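Local coordinates for Q protein (Phage 21, PDB 6P1B) that acts as a transcription antitermination factor of the phage Q type 1 family, and probably binds DNA in doing so, at residues 26-31 and 53-58; 92-97 and 125-130. All blocks are in the same frame, centred on the assembly; numbering follows the deposited sequence.

Two loops closed one after the other illustrate how a small, mostly helical protein ties its segments together in series. From the N terminus, helix 10-28 ends in contact 1, where the loop segment 53-58 returns against it. The loop so closed carries helix 38-45 and leads into helix 60-74. The chain then runs through helix 78-88 to contact 2, in which the start of helix 94-104 meets helix 123-155; the loop closed there holds the two-stranded antiparallel sheet. Neither contact nests in the other. Their centres lie about 23 Å apart and their nearest atoms about 6 Å, while R55 of contact 1 reaches the backbone just past the end of helix 78-88.

Contact 1. Residues 26-31 and 53-58; sequences WVYSGR and MTRPMC. Unlike the reference sequence in segment 26-31: W26 (reference His), V27 (reference Gly), Y28 (reference Leu).
A Schellman motif, with G30 at positive phi, finishes helix 10-28, and the irregular segment 53-58 lies along this helix end so that M57 and C58 meet W26 while M53 and R55 meet S29 and Y28. The indole of W26 is held between two partners. C58 SG approaches obliquely, 4.6 Å from the centroid of the five-membered ring of W26 and 34° off its normal, and CB of R31 lies against the face on the other side. W26 NE1 bonds to D60 of helix 60-74. M57 crosses W26 at about a right angle, CB to CB 3.9 Å, and its SD makes an oblique Met-aromatic contact, 5.0 Å from the centroid of the W26 five-membered ring. Y28 meets R55 edgewise as seen from the arginine: the guanidinium stands 77° from the phenol ring, with R55 NH2 3.4 Å from Y28 CD2. A bond from the same NH2 to A89 O anchors the arginine end. At the turn, S29 OG donates to W26 O at 2.6 Å and receives R31 NH1 at 2.8 Å, in the guanidinium plane, so two bonds grip the hydroxyl and fix its direction. The S29 methylene is packed tightly: M57 bends at its last torsion (chi3 62°) to lay CE 3.4 Å from S29 CB, and the doubly bent M53 brings its own CE to the same carbon, also at 3.4 Å.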
loop_
_atom_site.group_PDB
_atom_site.type_symbol
_atom_site.label_atom_id
_atom_site.label_comp_id
_atom_site.label_asym_id
_atom_site.label_seq_id
_atom_site.Cartn_x
_atom_site.Cartn_y
_atom_site.Cartn_z
ATOM N N TRP A 26 -3.783 -12.253 1.924
ATOM C CA TRP A 26 -2.876 -13.132 2.671
ATOM C C TRP A 26 -2.340 -12.451 3.939
ATOM O O TRP A 26 -2.380 -13.025 5.038
ATOM C CB TRP A 26 -1.747 -13.561 1.748
ATOM C CG TRP A 26 -0.792 -14.576 2.336
ATOM C CD1 TRP A 26 -0.970 -15.920 2.390
ATOM C CD2 TRP A 26 0.476 -14.306 2.915
ATOM N NE1 TRP A 26 0.127 -16.518 2.972
ATOM C CE2 TRP A 26 1.033 -15.539 3.293
ATOM C CE3 TRP A 26 1.210 -13.131 3.140
ATOM C CZ2 TRP A 26 2.284 -15.642 3.906
ATOM C CZ3 TRP A 26 2.465 -13.233 3.747
ATOM C CH2 TRP A 26 2.980 -14.497 4.121
ATOM N N VAL A 27 -1.851 -11.216 3.808
ATOM C CA VAL A 27 -1.331 -10.453 4.942
ATOM C C VAL A 27 -2.419 -10.276 5.988
ATOM O O VAL A 27 -2.208 -10.523 7.180
ATOM C CB VAL A 27 -0.784 -9.089 4.461
ATOM C CG1 VAL A 27 -0.571 -8.143 5.619
ATOM C CG2 VAL A 27 0.524 -9.272 3.723
ATOM N N TYR A 28 -3.625 -9.888 5.538
ATOM C CA TYR A 28 -4.730 -9.624 6.445
ATOM C C TYR A 28 -5.101 -10.869 7.234
ATOM O O TYR A 28 -5.545 -10.758 8.381
ATOM C CB TYR A 28 -5.935 -9.148 5.652
ATOM C CG TYR A 28 -7.048 -8.539 6.457
ATOM C CD1 TYR A 28 -6.898 -7.302 7.071
ATOM C CD2 TYR A 28 -8.249 -9.207 6.617
ATOM C CE1 TYR A 28 -7.931 -6.741 7.818
ATOM C CE2 TYR A 28 -9.285 -8.660 7.370
ATOM C CZ TYR A 28 -9.116 -7.420 7.956
ATOM O OH TYR A 28 -10.142 -6.875 8.697
ATOM N N SER A 29 -4.898 -12.047 6.652
ATOM C CA SER A 29 -5.231 -13.282 7.345
ATOM C C SER A 29 -4.268 -13.583 8.472
ATOM O O SER A 29 -4.538 -14.493 9.276
ATOM C CB SER A 29 -5.243 -14.456 6.363
ATOM O OG SER A 29 -3.929 -14.879 6.102
ATOM N N GLY A 30 -3.177 -12.827 8.568
ATOM C CA GLY A 30 -2.244 -12.978 9.685
ATOM C C GLY A 30 -1.090 -13.921 9.436
ATOM O O GLY A 30 -0.372 -14.265 10.380
ATOM N N ARG A 31 -0.821 -14.279 8.181
ATOM C CA ARG A 31 0.116 -15.351 7.906
ATOM C C ARG A 31 1.559 -14.897 7.752
ATOM O O ARG A 31 2.427 -15.743 7.560
ATOM C CB ARG A 31 -0.340 -16.135 6.661
ATOM C CG ARG A 31 -1.630 -16.924 6.902
ATOM C CD ARG A 31 -2.100 -17.735 5.674
ATOM N NE ARG A 31 -2.971 -18.839 6.070
ATOM C CZ ARG A 31 -4.238 -18.713 6.483
ATOM N NH1 ARG A 31 -4.806 -17.523 6.551
ATOM N NH2 ARG A 31 -4.938 -19.790 6.841
ATOM N N MET A 53 -12.833 -14.038 6.674
ATOM C CA MET A 53 -12.111 -13.800 5.431
ATOM C C MET A 53 -13.100 -13.909 4.280
ATOM O O MET A 53 -13.821 -14.913 4.177
ATOM C CB MET A 53 -10.987 -14.819 5.253
ATOM C CG MET A 53 -9.981 -14.866 6.398
ATOM S SD MET A 53 -8.886 -13.480 6.469
ATOM C CE MET A 53 -8.118 -13.595 4.847
ATOM N N THR A 54 -13.160 -12.871 3.431
ATOM C CA THR A 54 -14.067 -12.921 2.285
ATOM C C THR A 54 -13.361 -12.792 0.950
ATOM O O THR A 54 -14.030 -12.846 -0.087
ATOM C CB THR A 54 -15.129 -11.819 2.381
ATOM O OG1 THR A 54 -14.503 -10.568 2.668
ATOM C CG2 THR A 54 -16.152 -12.159 3.477
ATOM N N ARG A 55 -12.037 -12.678 0.943
ATOM C CA ARG A 55 -11.281 -12.456 -0.283
ATOM C C ARG A 55 -10.298 -13.604 -0.489
ATOM O O ARG A 55 -9.772 -14.155 0.475
ATOM C CB ARG A 55 -10.509 -11.137 -0.225
ATOM C CG ARG A 55 -11.395 -9.907 -0.102
ATOM C CD ARG A 55 -10.574 -8.686 0.284
ATOM N NE ARG A 55 -9.993 -8.849 1.619
ATOM C CZ ARG A 55 -8.966 -8.136 2.080
ATOM N NH1 ARG A 55 -8.393 -7.201 1.326
ATOM N NH2 ARG A 55 -8.505 -8.360 3.298
ATOM N N PRO A 56 -10.036 -13.994 -1.730
ATOM C CA PRO A 56 -9.044 -15.044 -1.966
ATOM C C PRO A 56 -7.638 -14.508 -1.724
ATOM O O PRO A 56 -7.366 -13.311 -1.822
ATOM C CB PRO A 56 -9.260 -15.415 -3.436
ATOM C CG PRO A 56 -9.751 -14.185 -4.052
ATOM C CD PRO A 56 -10.561 -13.438 -2.992
ATOM N N MET A 57 -6.738 -15.422 -1.399
ATOM C CA MET A 57 -5.349 -15.053 -1.170
ATOM C C MET A 57 -4.432 -15.958 -1.982
ATOM O O MET A 57 -4.841 -17.014 -2.476
ATOM C CB MET A 57 -4.983 -15.140 0.327
ATOM C CG MET A 57 -5.075 -16.503 0.902
ATOM S SD MET A 57 -4.846 -16.579 2.736
ATOM C CE MET A 57 -6.144 -15.648 3.288
ATOM N N CYS A 58 -3.177 -15.542 -2.062
ATOM C CA CYS A 58 -2.116 -16.311 -2.677
ATOM C C CYS A 58 -1.653 -17.421 -1.727
ATOM O O CYS A 58 -2.104 -17.525 -0.585
ATOM C CB CYS A 58 -0.965 -15.393 -3.042
ATOM S SG CYS A 58 -0.329 -14.403 -1.660
#

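Contact 2. Residues 92-97 and 125-130; sequences SSKHAI and TCRREV. With EDO (1,2-ethanediol), chain G.
One water is gripped from both helices, lying 3.0 Å from H95 ND1 and accepting from R127 NH1 at 3.3 Å in the plane of the guanidinium, at its edge. It joins two groups whose nitrogens are themselves too far apart to bond directly. The rest of R127 settles on the other helix through its flat face: K94 CB stands 3.4 Å above the guanidinium plane, toward the rim, and the two side chains pass at about a right angle. A bend at chi2 (54°) swings the guanidinium across to this position, and the salt bridge from NE to D131, one turn further on, helps set its rotation. The extended K94 carries its amine off, leaving NZ 5.4 Å from R127 NH2; the carboxylate of D131, which K94 also touches, would probably ease the likeness of charge. Deeper in, the contact turns apolar, I97 CG2 meeting V130 CG1 at 4.0 Å. The first turn of the upstream helix is capped by S93, whose OG accepts from A96 N at 3.0 Å. Away from the interface, E129 OE1 takes a bond from 1,2-ethanediol, probably of crystallisation origin, and a salt bridge from R108 of strand 108-112. I97 also packs on I83, S86 and Y87, so the start of helix 94-104 packs on both helix 78-88 and helix 123-155; the close succession of 78-88 and 94-104 is consistent with the helix-turn-helix clan to which the family is assigned.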
loop_
_atom_site.group_PDB
_atom_site.type_symbol
_atom_site.label_atom_id
_atom_site.label_comp_id
_atom_site.label_asym_id
_atom_site.label_seq_id
_atom_site.Cartn_x
_atom_site.Cartn_y
_atom_site.Cartn_z
ATOM N N SER A 92 -9.571 -0.971 2.678
ATOM C CA SER A 92 -10.198 0.336 2.843
ATOM C C SER A 92 -10.289 1.034 1.495
ATOM O O SER A 92 -9.383 0.948 0.672
ATOM C CB SER A 92 -9.377 1.212 3.803
ATOM O OG SER A 92 -9.151 0.552 5.037
ATOM N N SER A 93 -11.399 1.708 1.272
ATOM C CA SER A 93 -11.572 2.449 0.042
ATOM C C SER A 93 -10.603 3.628 -0.027
ATOM O O SER A 93 -10.077 4.106 0.995
ATOM C CB SER A 93 -13.001 2.975 -0.073
ATOM O OG SER A 93 -13.261 3.910 0.984
ATOM N N LYS A 94 -10.422 4.146 -1.233
ATOM C CA LYS A 94 -9.602 5.347 -1.357
ATOM C C LYS A 94 -10.256 6.515 -0.624
ATOM O O LYS A 94 -9.561 7.327 -0.007
ATOM C CB LYS A 94 -9.367 5.689 -2.816
ATOM C CG LYS A 94 -8.460 4.704 -3.541
ATOM C CD LYS A 94 -8.220 5.088 -5.008
ATOM C CE LYS A 94 -7.632 3.911 -5.786
ATOM N NZ LYS A 94 -7.379 4.241 -7.210
ATOM N N HIS A 95 -11.594 6.590 -0.635
ATOM C CA HIS A 95 -12.218 7.678 0.097
ATOM C C HIS A 95 -11.967 7.565 1.589
ATOM O O HIS A 95 -11.723 8.568 2.257
ATOM C CB HIS A 95 -13.726 7.737 -0.129
ATOM C CG HIS A 95 -14.397 8.679 0.817
ATOM N ND1 HIS A 95 -14.411 10.048 0.615
ATOM C CD2 HIS A 95 -14.986 8.461 2.015
ATOM C CE1 HIS A 95 -15.039 10.623 1.626
ATOM N NE2 HIS A 95 -15.384 9.682 2.494
ATOM N N ALA A 96 -12.036 6.348 2.136
ATOM C CA ALA A 96 -11.812 6.171 3.563
ATOM C C ALA A 96 -10.396 6.598 3.934
ATOM O O ALA A 96 -10.182 7.320 4.921
ATOM C CB ALA A 96 -12.073 4.707 3.948
ATOM N N ILE A 97 -9.412 6.155 3.147
ATOM C CA ILE A 97 -8.019 6.515 3.407
ATOM C C ILE A 97 -7.842 8.031 3.351
ATOM O O ILE A 97 -7.228 8.655 4.249
ATOM C CB ILE A 97 -7.113 5.810 2.388
ATOM C CG1 ILE A 97 -7.270 4.294 2.484
ATOM C CG2 ILE A 97 -5.648 6.197 2.666
ATOM C CD1 ILE A 97 -6.496 3.492 1.409
ATOM N N THR A 125 -8.005 17.468 -2.332
ATOM C CA THR A 125 -6.545 17.398 -2.387
ATOM C C THR A 125 -6.034 16.107 -1.762
ATOM O O THR A 125 -5.202 15.409 -2.353
ATOM C CB THR A 125 -5.953 18.610 -1.709
ATOM O OG1 THR A 125 -6.328 19.775 -2.441
ATOM C CG2 THR A 125 -4.420 18.498 -1.652
ATOM N N CYS A 126 -6.485 15.801 -0.544
ATOM C CA CYS A 126 -6.046 14.568 0.111
ATOM C C CYS A 126 -6.371 13.331 -0.731
ATOM O O CYS A 126 -5.568 12.393 -0.813
ATOM C CB CYS A 126 -6.681 14.460 1.494
ATOM S SG CYS A 126 -6.120 15.702 2.685
ATOM N N ARG A 127 -7.518 13.324 -1.396
ATOM C CA ARG A 127 -7.887 12.174 -2.214
ATOM C C ARG A 127 -6.976 12.057 -3.438
ATOM O O ARG A 127 -6.535 10.949 -3.796
ATOM C CB ARG A 127 -9.346 12.296 -2.642
ATOM C CG ARG A 127 -9.772 11.291 -3.683
ATOM C CD ARG A 127 -9.452 9.850 -3.232
ATOM N NE ARG A 127 -9.797 8.897 -4.279
ATOM C CZ ARG A 127 -11.012 8.400 -4.464
ATOM N NH1 ARG A 127 -12.004 8.748 -3.663
ATOM N NH2 ARG A 127 -11.232 7.539 -5.453
ATOM N N ARG A 128 -6.717 13.181 -4.108
ATOM C CA ARG A 128 -5.765 13.171 -5.210
ATOM C C ARG A 128 -4.405 12.660 -4.751
ATOM O O ARG A 128 -3.764 11.878 -5.456
ATOM C CB ARG A 128 -5.614 14.581 -5.809
ATOM C CG ARG A 128 -4.585 14.650 -6.946
ATOM C CD ARG A 128 -4.544 16.050 -7.624
ATOM N NE ARG A 128 -4.374 17.126 -6.644
ATOM C CZ ARG A 128 -3.258 17.356 -5.958
ATOM N NH1 ARG A 128 -2.182 16.587 -6.138
ATOM N NH2 ARG A 128 -3.216 18.360 -5.092
ATOM N N GLU A 129 -3.947 13.099 -3.570
ATOM C CA GLU A 129 -2.639 12.685 -3.088
ATOM C C GLU A 129 -2.614 11.194 -2.777
ATOM O O GLU A 129 -1.618 10.519 -3.055
ATOM C CB GLU A 129 -2.241 13.506 -1.873
ATOM C CG GLU A 129 -1.831 14.928 -2.232
ATOM C CD GLU A 129 -1.485 15.780 -1.052
ATOM O OE1 GLU A 129 -1.684 15.354 0.103
ATOM O OE2 GLU A 129 -0.971 16.878 -1.275
ATOM N N VAL A 130 -3.700 10.653 -2.227
ATOM C CA VAL A 130 -3.751 9.223 -1.941
ATOM C C VAL A 130 -3.687 8.425 -3.229
ATOM O O VAL A 130 -2.957 7.417 -3.328
ATOM C CB VAL A 130 -5.017 8.890 -1.131
ATOM C CG1 VAL A 130 -5.278 7.383 -1.144
ATOM C CG2 VAL A 130 -4.868 9.407 0.290
HETATM C C1 EDO G . -2.888 13.636 2.478
HETATM O O1 EDO G . -2.183 13.610 3.758
HETATM C C2 EDO G . -2.220 12.630 1.584
HETATM O O2 EDO G . -0.949 13.181 1.120
HETATM O O HOH W 1 -12.554 11.128 -1.451
#